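Local coordinates for WbbM protein (Klebsiella pneumoniae, PDB 6U4B), which is a bifunctional, trimeric glycosyltransferase that polymerises O-antigen and binds magnesium, at residues G175-I180 with N247-R252; C80-H85 with W229-L234; S165-D170 with F204-D209. All coordinates share one frame; numbering follows the deposited sequence.

Interaction 1 (G175-I180 with N247-R252)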
loop_
_atom_site.group_PDB
_atom_site.type_symbol
_atom_site.label_atom_id
_atom_site.label_comp_id
_atom_site.label_asym_id
_atom_site.label_seq_id
_atom_site.Cartn_x
_atom_site.Cartn_y
_atom_site.Cartn_z
ATOM N N GLY A 175 23.293 -0.975 -52.249
ATOM C CA GLY A 175 22.325 -1.645 -51.398
ATOM C C GLY A 175 21.190 -0.716 -51.004
ATOM O O GLY A 175 21.400 0.460 -50.695
ATOM N N GLU A 176 19.970 -1.260 -51.018
ATOM C CA GLU A 176 18.788 -0.454 -50.723
ATOM C C GLU A 176 18.844 0.123 -49.314
ATOM O O GLU A 176 18.508 1.294 -49.101
ATOM C CB GLU A 176 17.525 -1.294 -50.905
ATOM C CG GLU A 176 16.235 -0.550 -50.602
ATOM C CD GLU A 176 15.008 -1.424 -50.765
ATOM O OE1 GLU A 176 15.148 -2.665 -50.717
ATOM O OE2 GLU A 176 13.903 -0.871 -50.945
ATOM N N TYR A 177 19.267 -0.680 -48.339
ATOM C CA TYR A 177 19.347 -0.247 -46.950
ATOM C C TYR A 177 20.787 -0.109 -46.473
ATOM O O TYR A 177 21.053 -0.219 -45.273
ATOM C CB TYR A 177 18.579 -1.215 -46.050
ATOM C CG TYR A 177 17.125 -1.371 -46.433
ATOM C CD1 TYR A 177 16.627 -2.594 -46.864
ATOM C CD2 TYR A 177 16.252 -0.291 -46.377
ATOM C CE1 TYR A 177 15.298 -2.741 -47.217
ATOM C CE2 TYR A 177 14.922 -0.428 -46.729
ATOM C CZ TYR A 177 14.450 -1.655 -47.150
ATOM O OH TYR A 177 13.127 -1.796 -47.502
ATOM N N LEU A 178 21.721 0.131 -47.389
ATOM C CA LEU A 178 23.132 0.243 -47.063
ATOM C C LEU A 178 23.640 1.635 -47.415
ATOM O O LEU A 178 23.132 2.293 -48.327
ATOM C CB LEU A 178 23.959 -0.813 -47.804
ATOM C CG LEU A 178 23.636 -2.275 -47.489
ATOM C CD1 LEU A 178 24.462 -3.206 -48.364
ATOM C CD2 LEU A 178 23.873 -2.567 -46.013
ATOM N N HIS A 179 24.657 2.074 -46.680
ATOM C CA HIS A 179 25.273 3.380 -46.879
ATOM C C HIS A 179 26.782 3.181 -46.877
ATOM O O HIS A 179 27.360 2.784 -45.860
ATOM C CB HIS A 179 24.827 4.366 -45.801
ATOM C CG HIS A 179 23.342 4.551 -45.738
ATOM N ND1 HIS A 179 22.685 5.539 -46.439
ATOM C CD2 HIS A 179 22.385 3.864 -45.069
ATOM C CE1 HIS A 179 21.388 5.459 -46.198
ATOM N NE2 HIS A 179 21.180 4.451 -45.369
ATOM N N ILE A 180 27.414 3.444 -48.024
ATOM C CA ILE A 180 28.802 3.056 -48.233
ATOM C C ILE A 180 29.742 3.732 -47.246
ATOM O O ILE A 180 30.821 3.199 -46.960
ATOM C CB ILE A 180 29.209 3.352 -49.695
ATOM C CG1 ILE A 180 30.563 2.713 -50.015
ATOM C CG2 ILE A 180 29.222 4.851 -49.957
ATOM C CD1 ILE A 180 30.585 1.214 -49.818
ATOM N N ASN A 247 16.166 2.897 -40.224
ATOM C CA ASN A 247 15.055 2.001 -39.948
ATOM C C ASN A 247 15.597 0.630 -39.546
ATOM O O ASN A 247 16.807 0.421 -39.435
ATOM C CB ASN A 247 14.116 1.914 -41.153
ATOM C CG ASN A 247 14.821 1.476 -42.429
ATOM O OD1 ASN A 247 15.720 0.635 -42.410
ATOM N ND2 ASN A 247 14.402 2.046 -43.551
ATOM N N ALA A 248 14.684 -0.326 -39.342
ATOM C CA ALA A 248 15.074 -1.630 -38.809
ATOM C C ALA A 248 16.071 -2.342 -39.719
ATOM O O ALA A 248 16.983 -3.025 -39.239
ATOM C CB ALA A 248 13.835 -2.496 -38.592
ATOM N N GLN A 249 15.920 -2.194 -41.037
ATOM C CA GLN A 249 16.848 -2.843 -41.958
ATOM C C GLN A 249 18.202 -2.144 -41.958
ATOM O O GLN A 249 19.251 -2.795 -41.864
ATOM C CB GLN A 249 16.261 -2.879 -43.368
ATOM C CG GLN A 249 14.986 -3.698 -43.513
ATOM C CD GLN A 249 13.730 -2.871 -43.322
ATOM O OE1 GLN A 249 13.740 -1.848 -42.636
ATOM N NE2 GLN A 249 12.636 -3.309 -43.938
ATOM N N GLU A 250 18.197 -0.812 -42.065
ATOM C CA GLU A 250 19.444 -0.055 -42.035
ATOM C C GLU A 250 20.206 -0.276 -40.734
ATOM O O GLU A 250 21.444 -0.274 -40.729
ATOM C CB GLU A 250 19.161 1.435 -42.224
ATOM C CG GLU A 250 18.613 1.820 -43.593
ATOM C CD GLU A 250 18.243 3.291 -43.668
ATOM O OE1 GLU A 250 17.497 3.756 -42.781
ATOM O OE2 GLU A 250 18.703 3.984 -44.600
ATOM N N LYS A 251 19.486 -0.474 -39.625
ATOM C CA LYS A 251 20.118 -0.621 -38.318
ATOM C C LYS A 251 21.006 -1.857 -38.230
ATOM O O LYS A 251 21.908 -1.896 -37.387
ATOM C CB LYS A 251 19.054 -0.672 -37.219
ATOM C CG LYS A 251 18.527 0.690 -36.796
ATOM C CD LYS A 251 17.079 0.599 -36.332
ATOM C CE LYS A 251 16.910 1.064 -34.902
ATOM N NZ LYS A 251 15.469 1.087 -34.526
ATOM N N ARG A 252 20.778 -2.861 -39.076
ATOM C CA ARG A 252 21.623 -4.041 -39.148
ATOM C C ARG A 252 22.976 -3.768 -39.829
ATOM O O ARG A 252 23.599 -4.719 -40.319
ATOM C CB ARG A 252 20.874 -5.162 -39.878
ATOM C CG ARG A 252 19.508 -5.477 -39.286
ATOM C CD ARG A 252 18.619 -6.174 -40.299
ATOM N NE ARG A 252 19.095 -7.515 -40.617
ATOM C CZ ARG A 252 18.947 -8.087 -41.806
ATOM N NH1 ARG A 252 19.403 -9.315 -42.019
ATOM N NH2 ARG A 252 18.351 -7.421 -42.786
HETATM O O HOH W 1 22.850 -0.001 -43.199
#

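Interaction 2 (C80-H85 with W229-L234)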
loop_
_atom_site.group_PDB
_atom_site.type_symbol
_atom_site.label_atom_id
_atom_site.label_comp_id
_atom_site.label_asym_id
_atom_site.label_seq_id
_atom_site.Cartn_x
_atom_site.Cartn_y
_atom_site.Cartn_z
ATOM N N CYS A 80 22.848 -8.502 -35.302
ATOM C CA CYS A 80 22.160 -9.695 -35.828
ATOM C C CYS A 80 22.812 -10.924 -35.188
ATOM O O CYS A 80 23.109 -10.901 -33.983
ATOM C CB CYS A 80 22.170 -9.677 -37.346
ATOM S SG CYS A 80 21.027 -8.485 -38.076
ATOM N N GLU A 81 23.066 -11.989 -35.955
ATOM C CA GLU A 81 23.592 -13.232 -35.400
ATOM C C GLU A 81 24.999 -13.105 -34.832
ATOM O O GLU A 81 25.500 -14.081 -34.263
ATOM C CB GLU A 81 23.584 -14.331 -36.461
ATOM C CG GLU A 81 22.277 -15.080 -36.574
ATOM C CD GLU A 81 21.471 -14.675 -37.785
ATOM O OE1 GLU A 81 21.515 -13.485 -38.161
ATOM O OE2 GLU A 81 20.799 -15.554 -38.365
ATOM N N LEU A 82 25.651 -11.948 -34.977
ATOM C CA LEU A 82 26.945 -11.756 -34.325
ATOM C C LEU A 82 26.837 -11.878 -32.810
ATOM O O LEU A 82 27.816 -12.240 -32.148
ATOM C CB LEU A 82 27.531 -10.401 -34.709
ATOM C CG LEU A 82 28.087 -10.283 -36.125
ATOM C CD1 LEU A 82 28.514 -8.859 -36.418
ATOM C CD2 LEU A 82 29.252 -11.244 -36.317
ATOM N N THR A 83 25.656 -11.597 -32.245
ATOM C CA THR A 83 25.456 -11.766 -30.809
ATOM C C THR A 83 25.581 -13.226 -30.395
ATOM O O THR A 83 26.058 -13.516 -29.292
ATOM C CB THR A 83 24.091 -11.207 -30.392
ATOM O OG1 THR A 83 23.046 -11.945 -31.038
ATOM C CG2 THR A 83 23.975 -9.750 -30.790
ATOM N N ALA A 84 25.153 -14.157 -31.251
ATOM C CA ALA A 84 25.393 -15.571 -30.976
ATOM C C ALA A 84 26.876 -15.899 -31.103
ATOM O O ALA A 84 27.452 -16.573 -30.239
ATOM C CB ALA A 84 24.561 -16.442 -31.918
ATOM N N HIS A 85 27.504 -15.431 -32.185
ATOM C CA HIS A 85 28.947 -15.562 -32.355
ATOM C C HIS A 85 29.691 -15.041 -31.130
ATOM O O HIS A 85 30.532 -15.741 -30.554
ATOM C CB HIS A 85 29.372 -14.813 -33.625
ATOM C CG HIS A 85 30.841 -14.866 -33.921
ATOM N ND1 HIS A 85 31.377 -14.339 -35.078
ATOM C CD2 HIS A 85 31.883 -15.373 -33.222
ATOM C CE1 HIS A 85 32.684 -14.520 -35.078
ATOM N NE2 HIS A 85 33.017 -15.144 -33.963
ATOM N N TRP A 229 39.871 -10.825 -34.247
ATOM C CA TRP A 229 40.076 -9.882 -35.340
ATOM C C TRP A 229 38.789 -9.134 -35.670
ATOM O O TRP A 229 38.785 -7.901 -35.767
ATOM C CB TRP A 229 40.604 -10.634 -36.563
ATOM C CG TRP A 229 40.799 -9.802 -37.797
ATOM C CD1 TRP A 229 41.915 -9.096 -38.143
ATOM C CD2 TRP A 229 39.861 -9.618 -38.863
ATOM N NE1 TRP A 229 41.725 -8.472 -39.352
ATOM C CE2 TRP A 229 40.472 -8.779 -39.817
ATOM C CE3 TRP A 229 38.560 -10.077 -39.103
ATOM C CZ2 TRP A 229 39.828 -8.388 -40.991
ATOM C CZ3 TRP A 229 37.923 -9.687 -40.266
ATOM C CH2 TRP A 229 38.557 -8.851 -41.196
ATOM N N LEU A 230 37.682 -9.863 -35.834
ATOM C CA LEU A 230 36.434 -9.236 -36.261
ATOM C C LEU A 230 35.933 -8.231 -35.230
ATOM O O LEU A 230 35.581 -7.096 -35.573
ATOM C CB LEU A 230 35.369 -10.301 -36.521
ATOM C CG LEU A 230 33.964 -9.775 -36.829
ATOM C CD1 LEU A 230 33.927 -9.075 -38.180
ATOM C CD2 LEU A 230 32.928 -10.892 -36.765
ATOM N N PHE A 231 35.894 -8.627 -33.958
ATOM C CA PHE A 231 35.287 -7.766 -32.952
ATOM C C PHE A 231 36.199 -6.630 -32.514
ATOM O O PHE A 231 35.697 -5.625 -32.002
ATOM C CB PHE A 231 34.833 -8.600 -31.752
ATOM C CG PHE A 231 33.583 -9.385 -32.017
ATOM C CD1 PHE A 231 32.348 -8.763 -31.997
ATOM C CD2 PHE A 231 33.643 -10.736 -32.318
ATOM C CE1 PHE A 231 31.193 -9.473 -32.256
ATOM C CE2 PHE A 231 32.489 -11.455 -32.579
ATOM C CZ PHE A 231 31.263 -10.822 -32.548
ATOM N N SER A 232 37.515 -6.751 -32.709
ATOM C CA SER A 232 38.382 -5.592 -32.518
ATOM C C SER A 232 38.052 -4.501 -33.527
ATOM O O SER A 232 38.079 -3.308 -33.201
ATOM C CB SER A 232 39.851 -6.000 -32.632
ATOM O OG SER A 232 40.193 -6.303 -33.974
ATOM N N ILE A 233 37.729 -4.897 -34.760
ATOM C CA ILE A 233 37.323 -3.931 -35.776
ATOM C C ILE A 233 35.946 -3.366 -35.457
ATOM O O ILE A 233 35.713 -2.156 -35.574
ATOM C CB ILE A 233 37.355 -4.589 -37.167
ATOM C CG1 ILE A 233 38.796 -4.928 -37.560
ATOM C CG2 ILE A 233 36.695 -3.688 -38.205
ATOM C CD1 ILE A 233 38.903 -5.992 -38.620
ATOM N N LEU A 234 35.012 -4.228 -35.053
ATOM C CA LEU A 234 33.660 -3.762 -34.771
ATOM C C LEU A 234 33.624 -2.838 -33.558
ATOM O O LEU A 234 32.838 -1.885 -33.536
ATOM C CB LEU A 234 32.721 -4.955 -34.581
ATOM C CG LEU A 234 32.584 -5.892 -35.790
ATOM C CD1 LEU A 234 31.548 -6.980 -35.535
ATOM C CD2 LEU A 234 32.252 -5.112 -37.062
#

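Interaction 3 (S165-D170 with F204-D209)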
loop_
_atom_site.group_PDB
_atom_site.type_symbol
_atom_site.label_atom_id
_atom_site.label_comp_id
_atom_site.label_asym_id
_atom_site.label_seq_id
_atom_site.Cartn_x
_atom_site.Cartn_y
_atom_site.Cartn_z
ATOM N N SER A 165 25.626 -5.261 -59.866
ATOM C CA SER A 165 26.758 -4.588 -59.248
ATOM C C SER A 165 28.038 -4.856 -60.029
ATOM O O SER A 165 28.207 -5.913 -60.642
ATOM C CB SER A 165 26.931 -5.044 -57.799
ATOM O OG SER A 165 25.773 -4.759 -57.036
ATOM N N LYS A 166 28.948 -3.880 -59.994
ATOM C CA LYS A 166 30.229 -4.035 -60.674
ATOM C C LYS A 166 31.175 -4.937 -59.888
ATOM O O LYS A 166 31.895 -5.752 -60.479
ATOM C CB LYS A 166 30.870 -2.666 -60.907
ATOM C CG LYS A 166 32.269 -2.727 -61.503
ATOM C CD LYS A 166 32.795 -1.342 -61.850
ATOM C CE LYS A 166 34.199 -1.420 -62.431
ATOM N NZ LYS A 166 34.698 -0.092 -62.881
ATOM N N ASN A 167 31.183 -4.807 -58.566
ATOM C CA ASN A 167 32.057 -5.597 -57.705
ATOM C C ASN A 167 31.472 -5.564 -56.293
ATOM O O ASN A 167 30.396 -5.012 -56.068
ATOM C CB ASN A 167 33.497 -5.075 -57.774
ATOM C CG ASN A 167 33.591 -3.574 -57.558
ATOM O OD1 ASN A 167 32.902 -3.008 -56.710
ATOM N ND2 ASN A 167 34.454 -2.922 -58.328
ATOM N N ASN A 168 32.189 -6.167 -55.338
ATOM C CA ASN A 168 31.646 -6.293 -53.987
ATOM C C ASN A 168 31.533 -4.939 -53.301
ATOM O O ASN A 168 30.593 -4.703 -52.533
ATOM C CB ASN A 168 32.508 -7.247 -53.161
ATOM C CG ASN A 168 32.356 -8.692 -53.596
ATOM O OD1 ASN A 168 31.246 -9.224 -53.658
ATOM N ND2 ASN A 168 33.476 -9.332 -53.914
ATOM N N TYR A 169 32.485 -4.038 -53.557
ATOM C CA TYR A 169 32.384 -2.686 -53.019
ATOM C C TYR A 169 31.150 -1.982 -53.565
ATOM O O TYR A 169 30.345 -1.432 -52.804
ATOM C CB TYR A 169 33.647 -1.891 -53.353
ATOM C CG TYR A 169 33.609 -0.450 -52.885
ATOM C CD1 TYR A 169 33.083 0.552 -53.690
ATOM C CD2 TYR A 169 34.103 -0.093 -51.639
ATOM C CE1 TYR A 169 33.044 1.865 -53.264
ATOM C CE2 TYR A 169 34.072 1.217 -51.207
ATOM C CZ TYR A 169 33.541 2.192 -52.022
ATOM O OH TYR A 169 33.507 3.499 -51.594
ATOM N N ASP A 170 30.990 -1.990 -54.889
ATOM C CA ASP A 170 29.839 -1.344 -55.508
ATOM C C ASP A 170 28.530 -1.981 -55.058
ATOM O O ASP A 170 27.493 -1.309 -55.018
ATOM C CB ASP A 170 29.983 -1.397 -57.031
ATOM C CG ASP A 170 28.906 -0.613 -57.752
ATOM O OD1 ASP A 170 28.612 0.528 -57.335
ATOM O OD2 ASP A 170 28.370 -1.134 -58.752
ATOM N N PHE A 204 38.985 -8.374 -52.375
ATOM C CA PHE A 204 37.558 -8.596 -52.176
ATOM C C PHE A 204 36.731 -7.473 -52.788
ATOM O O PHE A 204 35.730 -7.729 -53.467
ATOM C CB PHE A 204 37.246 -8.732 -50.687
ATOM C CG PHE A 204 35.782 -8.643 -50.376
ATOM C CD1 PHE A 204 34.920 -9.662 -50.746
ATOM C CD2 PHE A 204 35.264 -7.534 -49.731
ATOM C CE1 PHE A 204 33.566 -9.582 -50.468
ATOM C CE2 PHE A 204 33.913 -7.447 -49.450
ATOM C CZ PHE A 204 33.062 -8.472 -49.817
ATOM N N ASN A 205 37.133 -6.221 -52.553
ATOM C CA ASN A 205 36.351 -5.092 -53.049
ATOM C C ASN A 205 36.276 -5.087 -54.571
ATOM O O ASN A 205 35.242 -4.727 -55.144
ATOM C CB ASN A 205 36.936 -3.778 -52.531
ATOM C CG ASN A 205 36.483 -3.456 -51.118
ATOM O OD1 ASN A 205 35.424 -3.905 -50.678
ATOM N ND2 ASN A 205 37.282 -2.672 -50.402
ATOM N N ASP A 206 37.355 -5.488 -55.244
ATOM C CA ASP A 206 37.358 -5.543 -56.700
ATOM C C ASP A 206 36.804 -6.848 -57.255
ATOM O O ASP A 206 36.577 -6.937 -58.466
ATOM C CB ASP A 206 38.774 -5.331 -57.249
ATOM C CG ASP A 206 39.272 -3.910 -57.055
ATOM O OD1 ASP A 206 40.409 -3.616 -57.480
ATOM O OD2 ASP A 206 38.531 -3.094 -56.466
ATOM N N ALA A 207 36.587 -7.854 -56.414
ATOM C CA ALA A 207 36.044 -9.118 -56.886
ATOM C C ALA A 207 34.544 -9.000 -57.139
ATOM O O ALA A 207 33.860 -8.118 -56.611
ATOM C CB ALA A 207 36.317 -10.237 -55.881
ATOM N N SER A 208 34.032 -9.914 -57.960
ATOM C CA SER A 208 32.628 -9.929 -58.344
ATOM C C SER A 208 31.821 -10.989 -57.602
ATOM O O SER A 208 30.660 -11.227 -57.953
ATOM C CB SER A 208 32.503 -10.139 -59.854
ATOM O OG SER A 208 33.075 -11.377 -60.244
ATOM N N ASP A 209 32.399 -11.629 -56.589
ATOM C CA ASP A 209 31.694 -12.671 -55.860
ATOM C C ASP A 209 32.264 -12.763 -54.453
ATOM O O ASP A 209 33.306 -12.181 -54.139
ATOM C CB ASP A 209 31.779 -14.019 -56.592
ATOM C CG ASP A 209 33.207 -14.512 -56.763
ATOM O OD1 ASP A 209 33.389 -15.668 -57.201
ATOM O OD2 ASP A 209 34.150 -13.756 -56.448
#

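Interaction 1 (G175-I180 with N247-R252)
His179 and Glu250 join two surface loops through one short hydrogen bond: His179 NE2 donates to Glu250 OE2 at 2.6 Å, with an N-H...O angle of 167°. The acceptor lies in the imidazole plane, yet the N-H comes in from above the carboxylate plane; ring and carboxylate are turned 49° apart. Glu250 reaches the ring with its chain extended beyond CG (chi2 175°), and on the way its CG passes 3.6 Å from Tyr177 O. The other oxygen, OE1, accepts from the backbone N of Asn247 through its anti lone pair. In return, Asn247 OD1 takes the N-H of Glu250 at 2.9 Å, an Asx motif that ties the loop before helix 253-272 into a compact turn. The opposing loop, between helices 168-173 and 180-193, makes a type I beta turn from Gly175 to Leu178 and presents Tyr177. Over one face of the Tyr177 ring lies Gln249 CB, a CH-pi contact 3.7 Å from the centroid; Glu176 CG covers the opposite face. Asn247 ND2 approaches the ring obliquely, its amide plane nearly perpendicular to it. A water sits within hydrogen-bonding distance of both Tyr177 O and Glu250 O, linking the two backbones.

Interaction 2 (C80-H85 with W229-L234)
Leu82 and Phe231 both carry CG anti to the carbonyl carbon (chi1 -74° for Leu82), which sends the leucine branches and the phenyl ring into the interface between helices 82-91 and 220-240. His85 and Leu230 instead have CG anti to the backbone N (chi1 180° for His85), which brings the imidazole face to the Phe231 edge and Leu230 CD2 to both Leu82 and His85. Leu82 divides its two methyls between neighbours on the facing helix. CD1 meets Leu234 CD1 tip to tip at 3.7 Å, while CD2 lies 3.7 Å from Leu230 CD2, the two side chains running at a slant to each other. The phenyl ring of Phe231 and the imidazole of His85 form a T-shaped pair, centroids 5.2 Å apart and planes at 76°. Phe231 supplies the edge: its CE2 stands 3.8 Å above the centre of the His85 ring. The neighbouring CZ points at Leu82 O, which lies near the phenyl plane at 3.7 Å. Leu230 CD2 completes the group, approaching His85 CE1 obliquely at 4.0 Å. In the fold this is helix-to-helix packing inside the DUF4422 region. Helix 253-272 adds Ala258 against Leu82 and Leu261 against Leu230, and further rings gather round the T-shaped pair: Trp89 and Tyr86 meet Phe231, while Phe223 and Phe100 meet His85. The imidazole does not lack a polar partner, since His85 NE2 is hydrogen-bonded to Ser227 OG, one turn before Phe231 on helix 220-240. The buried histidine therefore serves two kinds of contact at once: its ring face receives an aromatic C-H edge, while its nitrogen is tied to the same helix that supplies that edge.

Interaction 3 (S165-D170 with F204-D209)
Asn168 packs on Phe204 and reaches into the turn that follows helix 198-206. Its CB sits over one face of the Phe204 ring, a CH-pi contact 3.8 Å from the centroid. CG follows across that ring, 3.5 Å from Phe204 CE1, with amide and ring planes stacked only 10° apart. At the tip, ND2 donates twice: to Phe204 O at 2.8 Å, nearly in the amide plane, and to Asp209 O at 2.9 Å, which it meets from above that carbonyl's plane. OD1 is hydrogen-bonded to Tyr212 OH. CG beside the backbone N (chi1 -71°) allows this reach while Asn168 N donates to Ala207 O at 2.9 Å. Next along, Tyr169 N lies on a lone pair of Asn205 O, 3.3 Å away in an almost straight bond. Asn167 is the N-cap of helix 168-173, its OD1 accepting from Asp170 N, and its CB packs 3.2 Å from Asn205 O. N-H groups that a helix start leaves without intrahelical acceptors thus find carbonyls at the end of helix 198-206 and just beyond it. One buried amide bonds both the helix end (Phe204 O) and the strand start (Asp209 O), which would restrain the path between them.

In the fold
All three contacts belong to the DUF4422 region, on the same side of the chain's centre and away from the magnesium site. Interaction 2 is the buried one, apolar and aromatic between two helices; interaction 1 is a surface contact of loops, held by a histidine-carboxylate hydrogen bond, a water and one tyrosine face. Interaction 3 is partly buried and relies on backbone carbonyls and an asparagine amide. Helix 168-173 begins in interaction 3 and leads into the first loop of interaction 1, where Ile180 packs on Tyr169. Helix 220-240, used in interaction 2, precedes the second loop, whose Arg252 touches Cys80. Interactions 2 and 3 do not touch, their nearest atoms about 9 Å apart.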